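Local coordinates for transcriptional regulator (PDB 7DE9), which binds monomethylated histone H3 tails through this tudor domain and acts as a cohesin cofactor in DNA repair and sister chromatid cohesion, at residues K39-V44 / I53-N58; Y27-V32 / I45-D50. One frame throughout, in Å; residues are numbered along the deposited sequence.

Interaction 1: K39-V44 / I53-N58; sequences KKKHLV and ILYLKN
K40, H42 and I53 bury more surface here than any other residues of this contact, in which strand 41-44 pairs with strand 53-54 and the chain then folds back over H42. H42 and L54 form an antiparallel hydrogen-bonded pair, with H42 N to L54 O and L54 N to H42 O both at 2.9 Å. The imidazole of H42 lies across the end of L56, whose CD1 sits over one ring face, 3.7 Å from the centroid, as a CH-pi contact. A flat ring with polar edges suits this buried spot: NE2 bonds to the backbone O of G9, while ND1 meets a water in the ring plane at 2.8 Å. That water also gives a hydrogen bond to K40 O and takes one from L56 N at 2.8 Å, so it bridges the chain where direct strand pairing ends. On the other face of the sheet, I53 CG2 lies 3.7 Å from K41 CB, the aliphatic part of the lysine crossing the isoleucine at about a right angle. Isoleucine suits this place because its second branch, CG1, reaches L43 CD1. K40 has a left-handed backbone (phi 56°, psi 48°) and, with K41, faces D36 in a G1 beta bulge. Y55 has CG anti to the backbone N (chi1 -175°), which lays its ring alongside the bent K40 chain, and K40 NZ donates to Y55 OH at 3.1 Å. This hairpin leading into a short 3-10 segment belongs to the SH3-like barrel of the tudor domain.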
ATOM      1  N   LYS A  39      -5.484  13.916   3.356  1.00 28.15           N
ATOM      2  CA  LYS A  39      -4.042  13.676   3.432  1.00 29.68           C
ATOM      3  C   LYS A  39      -3.532  12.870   2.242  1.00 30.81           C
ATOM      4  O   LYS A  39      -2.323  12.675   2.092  1.00 30.22           O
ATOM      5  CB  LYS A  39      -3.683  12.943   4.728  1.00 35.43           C
ATOM      6  CG  LYS A  39      -4.174  13.606   6.006  1.00 41.10           C
ATOM      7  CD  LYS A  39      -3.849  12.734   7.214  1.00 36.10           C
ATOM      8  CE  LYS A  39      -4.540  13.227   8.474  1.00 44.57           C
ATOM      9  NZ  LYS A  39      -6.022  13.125   8.371  1.00 35.11           N
ATOM     10  N   LYS A  40      -4.467  12.406   1.413  1.00 29.33           N
ATOM     11  CA  LYS A  40      -4.180  11.549   0.265  1.00 28.62           C
ATOM     12  C   LYS A  40      -3.410  10.290   0.696  1.00 29.42           C
ATOM     13  O   LYS A  40      -2.413   9.895   0.086  1.00 29.56           O
ATOM     14  CB  LYS A  40      -3.425  12.332  -0.808  1.00 28.05           C
ATOM     15  CG  LYS A  40      -4.218  13.543  -1.330  1.00 35.89           C
ATOM     16  CD  LYS A  40      -3.985  13.771  -2.818  1.00 52.46           C
ATOM     17  CE  LYS A  40      -2.650  14.456  -3.063  1.00 56.41           C
ATOM     18  NZ  LYS A  40      -2.048  14.161  -4.401  1.00 34.93           N
ATOM     19  N   LYS A  41      -3.912   9.660   1.750  1.00 22.28           N
ATOM     20  CA  LYS A  41      -3.296   8.478   2.333  1.00 20.13           C
ATOM     21  C   LYS A  41      -4.157   7.233   2.138  1.00 28.03           C
ATOM     22  O   LYS A  41      -5.378   7.289   2.287  1.00 27.67           O
ATOM     23  CB  LYS A  41      -3.058   8.689   3.828  1.00 23.84           C
ATOM     24  CG  LYS A  41      -2.045   9.765   4.175  1.00 27.09           C
ATOM     25  CD  LYS A  41      -0.653   9.345   3.762  1.00 31.41           C
ATOM     26  CE  LYS A  41      -0.108  10.265   2.689  1.00 30.97           C
ATOM     27  NZ  LYS A  41       0.085  11.657   3.194  1.00 33.52           N
ATOM     28  N   HIS A  42      -3.513   6.117   1.811  1.00 21.22           N
ATOM     29  CA  HIS A  42      -4.172   4.810   1.797  1.00 19.36           C
ATOM     30  C   HIS A  42      -3.692   3.966   2.962  1.00 24.84           C
ATOM     31  O   HIS A  42      -2.506   3.938   3.251  1.00 23.04           O
ATOM     32  CB  HIS A  42      -3.893   4.056   0.501  1.00 20.55           C
ATOM     33  CG  HIS A  42      -4.564   4.642  -0.702  1.00 21.32           C
ATOM     34  ND1 HIS A  42      -3.977   5.621  -1.473  1.00 24.03           N
ATOM     35  CD2 HIS A  42      -5.762   4.376  -1.272  1.00 24.13           C
ATOM     36  CE1 HIS A  42      -4.789   5.936  -2.467  1.00 23.59           C
ATOM     37  NE2 HIS A  42      -5.876   5.194  -2.370  1.00 25.63           N
ATOM     38  N   LEU A  43      -4.610   3.267   3.618  1.00 21.95           N
ATOM     39  CA  LEU A  43      -4.224   2.325   4.654  1.00 22.71           C
ATOM     40  C   LEU A  43      -4.113   0.949   4.028  1.00 21.32           C
ATOM     41  O   LEU A  43      -5.089   0.429   3.505  1.00 25.89           O
ATOM     42  CB  LEU A  43      -5.238   2.315   5.796  1.00 23.71           C
ATOM     43  CG  LEU A  43      -5.027   1.288   6.908  1.00 24.13           C
ATOM     44  CD1 LEU A  43      -3.691   1.484   7.596  1.00 27.38           C
ATOM     45  CD2 LEU A  43      -6.150   1.383   7.914  1.00 27.53           C
ATOM     46  N   VAL A  44      -2.919   0.375   4.059  1.00 20.73           N
ATOM     47  CA  VAL A  44      -2.698  -0.959   3.511  1.00 21.21           C
ATOM     48  C   VAL A  44      -2.461  -1.955   4.638  1.00 25.60           C
ATOM     49  O   VAL A  44      -1.581  -1.759   5.493  1.00 24.23           O
ATOM     50  CB  VAL A  44      -1.507  -0.984   2.529  1.00 25.19           C
ATOM     51  CG1 VAL A  44      -1.230  -2.403   2.038  1.00 24.77           C
ATOM     52  CG2 VAL A  44      -1.782  -0.062   1.352  1.00 25.43           C
ATOM     53  N   ILE A  53       0.422   3.284   6.483  1.00 22.68           N
ATOM     54  CA  ILE A  53      -0.283   4.433   5.930  1.00 19.48           C
ATOM     55  C   ILE A  53       0.615   5.019   4.852  1.00 22.87           C
ATOM     56  O   ILE A  53       1.710   5.485   5.154  1.00 29.83           O
ATOM     57  CB  ILE A  53      -0.586   5.495   6.987  1.00 26.25           C
ATOM     58  CG1 ILE A  53      -1.487   4.923   8.075  1.00 30.33           C
ATOM     59  CG2 ILE A  53      -1.254   6.698   6.354  1.00 30.28           C
ATOM     60  CD1 ILE A  53      -1.652   5.859   9.242  1.00 26.65           C
ATOM     61  N   LEU A  54       0.153   4.987   3.606  1.00 19.22           N
ATOM     62  CA  LEU A  54       1.009   5.240   2.449  1.00 21.90           C
ATOM     63  C   LEU A  54       0.502   6.338   1.524  1.00 24.14           C
ATOM     64  O   LEU A  54      -0.699   6.472   1.313  1.00 26.14           O
ATOM     65  CB  LEU A  54       1.157   3.961   1.617  1.00 25.74           C
ATOM     66  CG  LEU A  54       1.890   2.755   2.197  1.00 29.95           C
ATOM     67  CD1 LEU A  54       1.687   1.556   1.293  1.00 30.99           C
ATOM     68  CD2 LEU A  54       3.371   3.065   2.347  1.00 30.57           C
ATOM     69  N   TYR A  55       1.435   7.099   0.957  1.00 24.79           N
ATOM     70  CA  TYR A  55       1.157   7.918  -0.210  1.00 25.06           C
ATOM     71  C   TYR A  55       1.536   7.094  -1.430  1.00 27.99           C
ATOM     72  O   TYR A  55       2.708   7.005  -1.789  1.00 32.43           O
ATOM     73  CB  TYR A  55       1.947   9.223  -0.175  1.00 31.54           C
ATOM     74  CG  TYR A  55       1.627  10.187  -1.299  1.00 31.26           C
ATOM     75  CD1 TYR A  55       0.368  10.763  -1.411  1.00 29.50           C
ATOM     76  CD2 TYR A  55       2.590  10.535  -2.235  1.00 35.53           C
ATOM     77  CE1 TYR A  55       0.076  11.651  -2.427  1.00 29.18           C
ATOM     78  CE2 TYR A  55       2.310  11.424  -3.253  1.00 37.98           C
ATOM     79  CZ  TYR A  55       1.051  11.976  -3.348  1.00 43.68           C
ATOM     80  OH  TYR A  55       0.766  12.861  -4.364  1.00 53.15           O
ATOM     81  N   LEU A  56       0.546   6.470  -2.051  1.00 27.62           N
ATOM     82  CA  LEU A  56       0.822   5.497  -3.095  1.00 28.82           C
ATOM     83  C   LEU A  56       1.420   6.117  -4.354  1.00 30.89           C
ATOM     84  O   LEU A  56       2.107   5.433  -5.113  1.00 34.95           O
ATOM     85  CB  LEU A  56      -0.450   4.729  -3.433  1.00 29.04           C
ATOM     86  CG  LEU A  56      -0.763   3.714  -2.339  1.00 31.08           C
ATOM     87  CD1 LEU A  56      -2.089   3.051  -2.579  1.00 41.98           C
ATOM     88  CD2 LEU A  56       0.335   2.674  -2.275  1.00 34.73           C
ATOM     89  N   LYS A  57       1.187   7.411  -4.557  1.00 29.00           N
ATOM     90  CA  LYS A  57       1.692   8.099  -5.741  1.00 33.83           C
ATOM     91  C   LYS A  57       3.218   8.140  -5.770  1.00 36.13           C
ATOM     92  O   LYS A  57       3.824   8.209  -6.841  1.00 41.74           O
ATOM     93  CB  LYS A  57       1.126   9.518  -5.818  1.00 39.40           C
ATOM     94  CG  LYS A  57       0.084   9.706  -6.906  1.00 43.36           C
ATOM     95  CD  LYS A  57      -0.900  10.814  -6.571  1.00 49.17           C
ATOM     96  CE  LYS A  57      -1.716  10.462  -5.339  1.00 51.17           C
ATOM     97  NZ  LYS A  57      -2.795  11.458  -5.111  1.00 51.23           N
ATOM     98  N   ASN A  58       3.837   8.097  -4.594  1.00 29.92           N
ATOM     99  CA  ASN A  58       5.294   8.062  -4.499  1.00 39.09           C
ATOM    100  C   ASN A  58       5.793   6.679  -4.109  1.00 38.62           C
ATOM    101  O   ASN A  58       6.898   6.523  -3.592  1.00 41.08           O
ATOM    102  CB  ASN A  58       5.797   9.107  -3.502  1.00 50.91           C
ATOM    103  CG  ASN A  58       6.536  10.243  -4.181  1.00 66.69           C
ATOM    104  OD1 ASN A  58       7.326  10.023  -5.100  1.00 88.61           O
ATOM    105  ND2 ASN A  58       6.270  11.468  -3.745  1.00 61.38           N
TER
HETATM  106  O   HOH W   1      -1.975   7.566  -1.625  1.00 21.39           O

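Interaction 2: Y27-V32 / I45-D50; sequences YYKGVV and IYDDGD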
ATOM      1  N   TYR A  27       8.160  -7.275  -3.356  1.00 23.74           N
ATOM      2  CA  TYR A  27       6.749  -6.914  -3.307  1.00 19.75           C
ATOM      3  C   TYR A  27       6.095  -7.615  -2.131  1.00 24.72           C
ATOM      4  O   TYR A  27       6.360  -8.793  -1.881  1.00 28.41           O
ATOM      5  CB  TYR A  27       6.027  -7.302  -4.597  1.00 25.72           C
ATOM      6  CG  TYR A  27       6.197  -6.329  -5.735  1.00 26.38           C
ATOM      7  CD1 TYR A  27       5.475  -5.140  -5.768  1.00 29.11           C
ATOM      8  CD2 TYR A  27       7.058  -6.602  -6.787  1.00 34.32           C
ATOM      9  CE1 TYR A  27       5.617  -4.251  -6.808  1.00 30.54           C
ATOM     10  CE2 TYR A  27       7.209  -5.714  -7.828  1.00 36.82           C
ATOM     11  CZ  TYR A  27       6.485  -4.539  -7.834  1.00 37.82           C
ATOM     12  OH  TYR A  27       6.626  -3.649  -8.876  1.00 42.77           O
ATOM     13  N   TYR A  28       5.248  -6.896  -1.403  1.00 24.28           N
ATOM     14  CA  TYR A  28       4.461  -7.512  -0.340  1.00 23.11           C
ATOM     15  C   TYR A  28       2.987  -7.289  -0.612  1.00 21.37           C
ATOM     16  O   TYR A  28       2.581  -6.199  -1.017  1.00 24.72           O
ATOM     17  CB  TYR A  28       4.847  -6.961   1.032  1.00 23.14           C
ATOM     18  CG  TYR A  28       6.290  -7.235   1.376  1.00 22.49           C
ATOM     19  CD1 TYR A  28       6.738  -8.532   1.566  1.00 23.37           C
ATOM     20  CD2 TYR A  28       7.205  -6.204   1.499  1.00 19.71           C
ATOM     21  CE1 TYR A  28       8.044  -8.789   1.874  1.00 22.72           C
ATOM     22  CE2 TYR A  28       8.523  -6.452   1.814  1.00 22.73           C
ATOM     23  CZ  TYR A  28       8.936  -7.750   1.993  1.00 24.62           C
ATOM     24  OH  TYR A  28      10.239  -8.016   2.307  1.00 27.77           O
ATOM     25  N   LYS A  29       2.198  -8.337  -0.400  1.00 24.06           N
ATOM     26  CA  LYS A  29       0.779  -8.320  -0.733  1.00 20.81           C
ATOM     27  C   LYS A  29      -0.086  -7.820   0.416  1.00 21.32           C
ATOM     28  O   LYS A  29       0.139  -8.157   1.579  1.00 22.70           O
ATOM     29  CB  LYS A  29       0.319  -9.720  -1.156  1.00 28.11           C
ATOM     30  CG  LYS A  29       0.988 -10.230  -2.423  1.00 46.36           C
ATOM     31  CD  LYS A  29       0.183 -11.332  -3.099  1.00 61.56           C
ATOM     32  CE  LYS A  29       0.358 -12.675  -2.409  1.00 61.04           C
ATOM     33  NZ  LYS A  29      -0.205 -13.787  -3.226  1.00 63.11           N
ATOM     34  N   GLY A  30      -1.085  -7.018   0.077  1.00 26.47           N
ATOM     35  CA  GLY A  30      -1.990  -6.496   1.077  1.00 24.42           C
ATOM     36  C   GLY A  30      -3.296  -6.054   0.459  1.00 27.11           C
ATOM     37  O   GLY A  30      -3.514  -6.191  -0.741  1.00 25.14           O
ATOM     38  N   VAL A  31      -4.179  -5.537   1.295  1.00 20.82           N
ATOM     39  CA  VAL A  31      -5.428  -4.971   0.819  1.00 19.27           C
ATOM     40  C   VAL A  31      -5.515  -3.502   1.237  1.00 26.24           C
ATOM     41  O   VAL A  31      -5.061  -3.118   2.323  1.00 25.84           O
ATOM     42  CB  VAL A  31      -6.643  -5.762   1.350  1.00 26.45           C
ATOM     43  CG1 VAL A  31      -6.746  -5.652   2.865  1.00 30.58           C
ATOM     44  CG2 VAL A  31      -7.924  -5.275   0.699  1.00 28.16           C
ATOM     45  N   VAL A  32      -6.074  -2.675   0.360  1.00 24.44           N
ATOM     46  CA  VAL A  32      -6.338  -1.283   0.689  1.00 24.85           C
ATOM     47  C   VAL A  32      -7.639  -1.193   1.473  1.00 22.54           C
ATOM     48  O   VAL A  32      -8.723  -1.410   0.922  1.00 25.01           O
ATOM     49  CB  VAL A  32      -6.427  -0.415  -0.569  1.00 25.79           C
ATOM     50  CG1 VAL A  32      -6.597   1.046  -0.195  1.00 26.20           C
ATOM     51  CG2 VAL A  32      -5.189  -0.618  -1.419  1.00 23.01           C
ATOM     52  N   ILE A  45      -3.272  -3.011   4.652  1.00 20.13           N
ATOM     53  CA  ILE A  45      -3.094  -4.090   5.615  1.00 21.92           C
ATOM     54  C   ILE A  45      -2.476  -5.260   4.879  1.00 23.39           C
ATOM     55  O   ILE A  45      -3.068  -5.787   3.943  1.00 25.56           O
ATOM     56  CB  ILE A  45      -4.420  -4.518   6.284  1.00 25.68           C
ATOM     57  CG1 ILE A  45      -4.827  -3.520   7.371  1.00 36.28           C
ATOM     58  CG2 ILE A  45      -4.275  -5.883   6.942  1.00 32.85           C
ATOM     59  CD1 ILE A  45      -5.410  -2.256   6.862  1.00 49.13           C
ATOM     60  N   TYR A  46      -1.279  -5.660   5.300  1.00 24.60           N
ATOM     61  CA  TYR A  46      -0.524  -6.703   4.612  1.00 24.92           C
ATOM     62  C   TYR A  46      -0.869  -8.118   5.062  1.00 26.05           C
ATOM     63  O   TYR A  46      -1.338  -8.335   6.182  1.00 26.08           O
ATOM     64  CB  TYR A  46       0.977  -6.470   4.800  1.00 25.34           C
ATOM     65  CG  TYR A  46       1.496  -5.249   4.076  1.00 21.70           C
ATOM     66  CD1 TYR A  46       1.818  -5.305   2.722  1.00 24.14           C
ATOM     67  CD2 TYR A  46       1.664  -4.038   4.742  1.00 21.52           C
ATOM     68  CE1 TYR A  46       2.290  -4.193   2.049  1.00 21.05           C
ATOM     69  CE2 TYR A  46       2.136  -2.916   4.078  1.00 21.47           C
ATOM     70  CZ  TYR A  46       2.450  -3.001   2.732  1.00 22.49           C
ATOM     71  OH  TYR A  46       2.922  -1.892   2.065  1.00 24.15           O
ATOM     72  N   ASP A  47      -0.619  -9.071   4.165  1.00 27.75           N
ATOM     73  CA  ASP A  47      -0.742 -10.501   4.433  1.00 28.24           C
ATOM     74  C   ASP A  47      -0.114 -10.930   5.751  1.00 26.42           C
ATOM     75  O   ASP A  47      -0.662 -11.758   6.478  1.00 37.20           O
ATOM     76  CB  ASP A  47      -0.082 -11.304   3.307  1.00 38.38           C
ATOM     77  CG  ASP A  47      -1.024 -11.598   2.165  1.00 62.18           C
ATOM     78  OD1 ASP A  47      -2.249 -11.475   2.360  1.00 74.78           O
ATOM     79  OD2 ASP A  47      -0.534 -11.960   1.074  1.00 74.95           O
ATOM     80  N   ASP A  48       1.054 -10.375   6.047  1.00 25.31           N
ATOM     81  CA  ASP A  48       1.847 -10.862   7.166  1.00 26.92           C
ATOM     82  C   ASP A  48       1.575 -10.105   8.466  1.00 34.02           C
ATOM     83  O   ASP A  48       2.285 -10.282   9.454  1.00 36.51           O
ATOM     84  CB  ASP A  48       3.334 -10.796   6.818  1.00 27.23           C
ATOM     85  CG  ASP A  48       3.790  -9.406   6.434  1.00 33.03           C
ATOM     86  OD1 ASP A  48       3.047  -8.432   6.680  1.00 33.07           O
ATOM     87  OD2 ASP A  48       4.903  -9.289   5.879  1.00 35.18           O
ATOM     88  N   GLY A  49       0.558  -9.251   8.454  1.00 29.28           N
ATOM     89  CA  GLY A  49       0.135  -8.572   9.663  1.00 29.47           C
ATOM     90  C   GLY A  49       0.651  -7.157   9.810  1.00 34.02           C
ATOM     91  O   GLY A  49       0.239  -6.432  10.720  1.00 30.30           O
ATOM     92  N   ASP A  50       1.563  -6.763   8.929  1.00 25.87           N
ATOM     93  CA  ASP A  50       2.047  -5.390   8.900  1.00 25.52           C
ATOM     94  C   ASP A  50       0.949  -4.465   8.402  1.00 25.83           C
ATOM     95  O   ASP A  50       0.035  -4.903   7.711  1.00 26.63           O
ATOM     96  CB  ASP A  50       3.285  -5.267   8.012  1.00 24.16           C
ATOM     97  CG  ASP A  50       4.552  -5.681   8.721  1.00 31.40           C
ATOM     98  OD1 ASP A  50       4.458  -6.149   9.875  1.00 39.49           O
ATOM     99  OD2 ASP A  50       5.644  -5.538   8.128  1.00 33.94           O
TER
HETATM  100  O   HOH W   2       2.423  -9.383   3.212  1.00 41.70           O
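K29 O takes the straightest of the three backbone bonds here, from D47 N at 2.8 Å (N-H...O 176°), and a water adds a second donor. V31 and I45 form the antiparallel hydrogen-bonded pair next to it, bonding N to O in both directions. Between them G30 faces Y46 with the CA atoms only 3.8 Å apart. A side chain at G30 would run into I45 O, so glycine suits the place. D47 OD2 comes 3.3 Å from K29 CB, but K29 NZ stays 4.7 Å from that oxygen, so any attraction is probably weak and long-range. With CG anti to the carbonyl carbon (chi1 -69°), the Y46 ring turns an edge to Y28 O and K29 O, and its CD1 packs 3.8 Å from Y28 CB, while its hydroxyl bonds to E52 and W21. A leucine in place of Y46 would probably leave E52 and W21 without their shared hydroxyl and open a gap beside Y28. Y28 and Y46 both pack on a modified side chain of the bound histone peptide, and D50 hydrogen-bonds to it. Strand 26-36 lies here between 16-21 and 41-46, and Y46 reaches past its own strand to V19 and L54.

How the interactions relate
From the N terminus, the chain lays down 27-32 first, runs to the end of strand 26-36, then turns and starts strand 41-46 within 39-44. Interaction 2 closes when 45-50 returns beside 27-32, making the hairpin of strands 26-36 and 41-46. Interaction 1 closes later, when 53-58 comes back on 39-44 after the turn into strand 51-54. The segments alternate, so the two loops cross rather than nest. Strand 41-46 serves both, its first part in interaction 1 and its end in interaction 2, and so joins three consecutive strands of one antiparallel sheet. The contacts meet where H42 CD2 packs on V32 CG1 and L54 CD1 on the Y46 hydroxyl.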